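Local coordinates for periplasmic binding protein/LacI transcriptional regulator (Clostridium phytofermentans, PDB 3BRS) that probably binds a sugar in the cleft between its two alpha/beta domains, as periplasmic binding proteins of sugar transporters do, at residues Leu127-Phe139 and Asp190-Ala202. Residues are numbered along the deposited sequence; the frame is centred on the assembly and turned at random.
Sequences LVRKSGKIGVISF and DISVMVGLNQYSA
Strands 133-138 and 191-196 pair in parallel as neighbouring inner strands of the sheet of the second alpha/beta domain of this periplasmic binding protein, a Rossmann-like sheet where strand 164-169 flanks the first and strand 219-224 the second. Their axes run 18° apart. In the middle, the backbone bonds alternate regularly: Gly135 N gives to Val193 O, Val195 N to Gly135 O at 2.7 Å, Ile137 N to Val195 O and Leu197 N to Ile137 O. At the start the register is shifted by one residue: Lys133 N bonds to Asp190 O, and Lys133 O accepts from Ser192 N, where the regular pattern would use Val193 N; Ser192 OG adds a weak bond to the same oxygen and lies 3.1 Å from Gly132 CA.

On one face Ile134 CG2 meets Val195 CG2, and Val136 CG1 reaches Leu197 CG. Val193 CG2 sits 3.6 Å from Val128 CG1, packing the strand against the end of helix 113-127. On the other face, the absence of a side chain at Gly135 leaves room for Met194 SD and Ile191 CD1. The Met194 chain bends at chi2 and chi3, bringing CE back to Ile137 CG1 at 3.6 Å; helix 174-187 covers Ile137 there through Thr181 and Leu184.

Beyond the strand ends, where sugar-binding relatives open onto the ligand cleft, the chain turns into helix 199-211. Asn198 is its N-cap, with OD1 accepting from Ser201 N, while Ser201 OG lies within 3.1 Å of both Ile137 O and Ser138 O. Phe139 holds CG between its backbone N and carbonyl carbon (chi1 50°), and its ring stacks on the Asn198 amide, the planes 10° apart, with Asn198 CB over the ring face, 3.9 Å from its centroid.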
loop_
_atom_site.group_PDB
_atom_site.type_symbol
_atom_site.label_atom_id
_atom_site.label_comp_id
_atom_site.label_asym_id
_atom_site.label_seq_id
_atom_site.Cartn_x
_atom_site.Cartn_y
_atom_site.Cartn_z
ATOM N N LEU A 127 -22.971 -0.998 6.508
ATOM C CA LEU A 127 -23.722 -0.704 5.261
ATOM C C LEU A 127 -24.618 -1.837 4.735
ATOM O O LEU A 127 -25.712 -1.601 4.228
ATOM C CB LEU A 127 -22.784 -0.226 4.150
ATOM C CG LEU A 127 -22.034 1.064 4.438
ATOM C CD1 LEU A 127 -20.993 1.243 3.375
ATOM C CD2 LEU A 127 -22.989 2.254 4.510
ATOM N N VAL A 128 -24.166 -3.070 4.870
ATOM C CA VAL A 128 -24.958 -4.235 4.442
ATOM C C VAL A 128 -25.766 -4.902 5.626
ATOM O O VAL A 128 -26.147 -6.090 5.549
ATOM C CB VAL A 128 -24.087 -5.264 3.663
ATOM C CG1 VAL A 128 -23.274 -4.565 2.621
ATOM C CG2 VAL A 128 -23.184 -5.905 4.571
ATOM N N ARG A 129 -26.046 -4.109 6.675
ATOM C CA ARG A 129 -26.838 -4.507 7.849
ATOM C C ARG A 129 -28.175 -5.145 7.488
ATOM O O ARG A 129 -28.607 -6.123 8.111
ATOM C CB ARG A 129 -27.201 -3.265 8.671
ATOM C CG ARG A 129 -26.531 -3.151 9.968
ATOM C CD ARG A 129 -27.204 -2.056 10.805
ATOM N NE ARG A 129 -27.812 -1.011 9.975
ATOM C CZ ARG A 129 -28.440 0.071 10.451
ATOM N NH1 ARG A 129 -28.966 0.963 9.603
ATOM N NH2 ARG A 129 -28.540 0.279 11.775
ATOM N N LYS A 130 -28.886 -4.522 6.561
ATOM C CA LYS A 130 -30.219 -5.004 6.213
ATOM C C LYS A 130 -30.051 -5.947 5.049
ATOM O O LYS A 130 -30.657 -7.009 5.012
ATOM C CB LYS A 130 -31.179 -3.868 5.831
ATOM C CG LYS A 130 -31.485 -2.838 6.888
ATOM C CD LYS A 130 -32.741 -2.059 6.463
ATOM C CE LYS A 130 -34.079 -2.689 6.990
ATOM N NZ LYS A 130 -34.862 -3.621 6.068
ATOM N N SER A 131 -29.221 -5.534 4.094
ATOM C CA SER A 131 -28.951 -6.322 2.903
ATOM C C SER A 131 -27.920 -5.643 2.044
ATOM O O SER A 131 -27.518 -4.518 2.307
ATOM C CB SER A 131 -30.227 -6.503 2.052
ATOM O OG SER A 131 -30.944 -5.283 1.819
ATOM N N GLY A 132 -27.564 -6.335 0.973
ATOM C CA GLY A 132 -26.552 -5.903 0.026
ATOM C C GLY A 132 -25.484 -6.966 0.102
ATOM O O GLY A 132 -25.371 -7.653 1.119
ATOM N N LYS A 133 -24.738 -7.132 -0.981
ATOM C CA LYS A 133 -23.543 -7.961 -0.990
ATOM C C LYS A 133 -22.402 -7.007 -1.361
ATOM O O LYS A 133 -22.614 -5.805 -1.406
ATOM C CB LYS A 133 -23.620 -9.191 -1.921
ATOM C CG LYS A 133 -24.863 -10.054 -1.686
ATOM C CD LYS A 133 -24.739 -10.979 -0.479
ATOM C CE LYS A 133 -24.990 -12.485 -0.866
ATOM N NZ LYS A 133 -23.881 -13.126 -1.677
ATOM N N ILE A 134 -21.217 -7.539 -1.555
ATOM C CA ILE A 134 -20.018 -6.720 -1.452
ATOM C C ILE A 134 -19.108 -7.112 -2.568
ATOM O O ILE A 134 -18.853 -8.323 -2.767
ATOM C CB ILE A 134 -19.241 -6.925 -0.024
ATOM C CG1 ILE A 134 -20.045 -6.357 1.156
ATOM C CG2 ILE A 134 -17.819 -6.322 -0.033
ATOM C CD1 ILE A 134 -19.699 -7.101 2.465
ATOM N N GLY A 135 -18.573 -6.134 -3.311
ATOM C CA GLY A 135 -17.520 -6.537 -4.255
ATOM C C GLY A 135 -16.226 -5.897 -3.843
ATOM O O GLY A 135 -16.196 -4.734 -3.388
ATOM N N VAL A 136 -15.135 -6.633 -4.025
ATOM C CA VAL A 136 -13.815 -6.064 -3.724
ATOM C C VAL A 136 -12.862 -5.941 -4.912
ATOM O O VAL A 136 -12.624 -6.895 -5.686
ATOM C CB VAL A 136 -13.075 -6.902 -2.685
ATOM C CG1 VAL A 136 -11.793 -6.257 -2.152
ATOM C CG2 VAL A 136 -14.000 -7.255 -1.530
ATOM N N ILE A 137 -12.287 -4.763 -5.039
ATOM C CA ILE A 137 -11.165 -4.557 -5.959
ATOM C C ILE A 137 -9.891 -4.394 -5.115
ATOM O O ILE A 137 -9.668 -3.343 -4.343
ATOM C CB ILE A 137 -11.309 -3.331 -6.888
ATOM C CG1 ILE A 137 -12.616 -3.321 -7.674
ATOM C CG2 ILE A 137 -10.075 -3.319 -7.908
ATOM C CD1 ILE A 137 -12.904 -4.722 -8.436
ATOM N N SER A 138 -9.061 -5.426 -5.263
ATOM C CA SER A 138 -7.710 -5.434 -4.728
ATOM C C SER A 138 -6.708 -5.055 -5.806
ATOM O O SER A 138 -7.058 -4.778 -6.974
ATOM C CB SER A 138 -7.359 -6.753 -4.081
ATOM O OG SER A 138 -6.238 -6.534 -3.229
ATOM N N PHE A 139 -5.460 -4.991 -5.380
ATOM C CA PHE A 139 -4.375 -4.586 -6.202
ATOM C C PHE A 139 -3.420 -5.793 -6.475
ATOM O O PHE A 139 -3.735 -6.676 -7.312
ATOM C CB PHE A 139 -3.679 -3.333 -5.652
ATOM C CG PHE A 139 -3.267 -3.348 -4.175
ATOM C CD1 PHE A 139 -4.242 -3.263 -3.152
ATOM C CD2 PHE A 139 -1.934 -3.216 -3.817
ATOM C CE1 PHE A 139 -3.896 -3.208 -1.745
ATOM C CE2 PHE A 139 -1.532 -3.125 -2.444
ATOM C CZ PHE A 139 -2.533 -3.089 -1.369
ATOM N N ASP A 190 -26.705 -7.822 -7.090
ATOM C CA ASP A 190 -26.871 -7.651 -5.654
ATOM C C ASP A 190 -25.776 -6.896 -4.909
ATOM O O ASP A 190 -25.951 -6.602 -3.728
ATOM C CB ASP A 190 -27.197 -8.971 -4.927
ATOM C CG ASP A 190 -26.242 -10.086 -5.250
ATOM O OD1 ASP A 190 -25.198 -9.911 -5.924
ATOM O OD2 ASP A 190 -26.571 -11.189 -4.800
ATOM N N ILE A 191 -24.679 -6.504 -5.556
ATOM C CA ILE A 191 -23.626 -5.739 -4.842
ATOM C C ILE A 191 -24.107 -4.277 -4.592
ATOM O O ILE A 191 -24.465 -3.564 -5.495
ATOM C CB ILE A 191 -22.307 -5.770 -5.638
ATOM C CG1 ILE A 191 -21.578 -7.143 -5.520
ATOM C CG2 ILE A 191 -21.431 -4.609 -5.285
ATOM C CD1 ILE A 191 -20.515 -7.366 -6.602
ATOM N N SER A 192 -24.105 -3.830 -3.356
ATOM C CA SER A 192 -24.551 -2.516 -2.989
ATOM C C SER A 192 -23.375 -1.736 -2.373
ATOM O O SER A 192 -23.543 -0.567 -1.997
ATOM C CB SER A 192 -25.595 -2.674 -1.891
ATOM O OG SER A 192 -24.971 -3.320 -0.772
ATOM N N VAL A 193 -22.222 -2.405 -2.204
ATOM C CA VAL A 193 -20.999 -1.797 -1.648
ATOM C C VAL A 193 -19.829 -2.375 -2.410
ATOM O O VAL A 193 -19.644 -3.594 -2.439
ATOM C CB VAL A 193 -20.741 -2.088 -0.113
ATOM C CG1 VAL A 193 -19.629 -1.190 0.387
ATOM C CG2 VAL A 193 -21.929 -1.774 0.796
ATOM N N MET A 194 -19.069 -1.493 -3.041
ATOM C CA MET A 194 -17.754 -1.806 -3.534
ATOM C C MET A 194 -16.590 -1.392 -2.599
ATOM O O MET A 194 -16.570 -0.290 -1.975
ATOM C CB MET A 194 -17.575 -1.211 -4.952
ATOM C CG MET A 194 -18.481 -1.916 -5.962
ATOM S SD MET A 194 -17.835 -3.566 -6.613
ATOM C CE MET A 194 -16.108 -3.358 -6.778
ATOM N N VAL A 195 -15.606 -2.293 -2.468
ATOM C CA VAL A 195 -14.393 -1.930 -1.658
ATOM C C VAL A 195 -13.153 -1.827 -2.527
ATOM O O VAL A 195 -12.808 -2.774 -3.241
ATOM C CB VAL A 195 -14.174 -2.968 -0.547
ATOM C CG1 VAL A 195 -13.078 -2.535 0.393
ATOM C CG2 VAL A 195 -15.467 -3.166 0.215
ATOM N N GLY A 196 -12.463 -0.700 -2.510
ATOM C CA GLY A 196 -11.145 -0.596 -3.221
ATOM C C GLY A 196 -10.066 -0.563 -2.161
ATOM O O GLY A 196 -10.089 0.284 -1.252
ATOM N N LEU A 197 -9.058 -1.446 -2.274
ATOM C CA LEU A 197 -8.044 -1.624 -1.180
ATOM C C LEU A 197 -6.772 -0.692 -1.315
ATOM O O LEU A 197 -5.860 -0.621 -0.472
ATOM C CB LEU A 197 -7.677 -3.136 -1.046
ATOM C CG LEU A 197 -8.819 -3.969 -0.369
ATOM C CD1 LEU A 197 -8.223 -5.428 -0.147
ATOM C CD2 LEU A 197 -9.287 -3.211 0.916
ATOM N N ASN A 198 -6.695 -0.005 -2.418
ATOM C CA ASN A 198 -5.686 1.041 -2.560
ATOM C C ASN A 198 -6.154 2.146 -3.495
ATOM O O ASN A 198 -7.230 2.051 -4.025
ATOM C CB ASN A 198 -4.325 0.437 -2.947
ATOM C CG ASN A 198 -4.192 0.172 -4.431
ATOM O OD1 ASN A 198 -5.168 -0.147 -5.139
ATOM N ND2 ASN A 198 -2.968 0.290 -4.910
ATOM N N GLN A 199 -5.364 3.158 -3.783
ATOM C CA GLN A 199 -5.918 4.243 -4.609
ATOM C C GLN A 199 -6.300 3.849 -6.048
ATOM O O GLN A 199 -7.393 4.181 -6.507
ATOM C CB GLN A 199 -4.965 5.412 -4.593
ATOM C CG GLN A 199 -5.383 6.648 -5.306
ATOM C CD GLN A 199 -4.164 7.525 -5.586
ATOM O OE1 GLN A 199 -3.124 7.414 -4.903
ATOM N NE2 GLN A 199 -4.271 8.384 -6.585
ATOM N N TYR A 200 -5.401 3.130 -6.762
ATOM C CA TYR A 200 -5.694 2.566 -8.087
ATOM C C TYR A 200 -7.000 1.877 -8.177
ATOM O O TYR A 200 -7.733 2.048 -9.158
ATOM C CB TYR A 200 -4.574 1.575 -8.536
ATOM C CG TYR A 200 -3.209 2.229 -8.647
ATOM C CD1 TYR A 200 -2.317 2.203 -7.579
ATOM C CD2 TYR A 200 -2.835 2.870 -9.804
ATOM C CE1 TYR A 200 -0.994 2.762 -7.659
ATOM C CE2 TYR A 200 -1.552 3.462 -9.929
ATOM C CZ TYR A 200 -0.607 3.371 -8.870
ATOM O OH TYR A 200 0.649 3.956 -9.001
ATOM N N SER A 201 -7.249 1.009 -7.210
ATOM C CA SER A 201 -8.423 0.156 -7.118
ATOM C C SER A 201 -9.595 1.013 -6.911
ATOM O O SER A 201 -10.591 0.835 -7.570
ATOM C CB SER A 201 -8.337 -0.724 -5.839
ATOM O OG SER A 201 -7.530 -1.894 -5.944
ATOM N N ALA A 202 -9.541 1.911 -5.915
ATOM C CA ALA A 202 -10.699 2.798 -5.621
ATOM C C ALA A 202 -11.024 3.708 -6.702
ATOM O O ALA A 202 -12.163 3.820 -7.033
ATOM C CB ALA A 202 -10.490 3.612 -4.342
#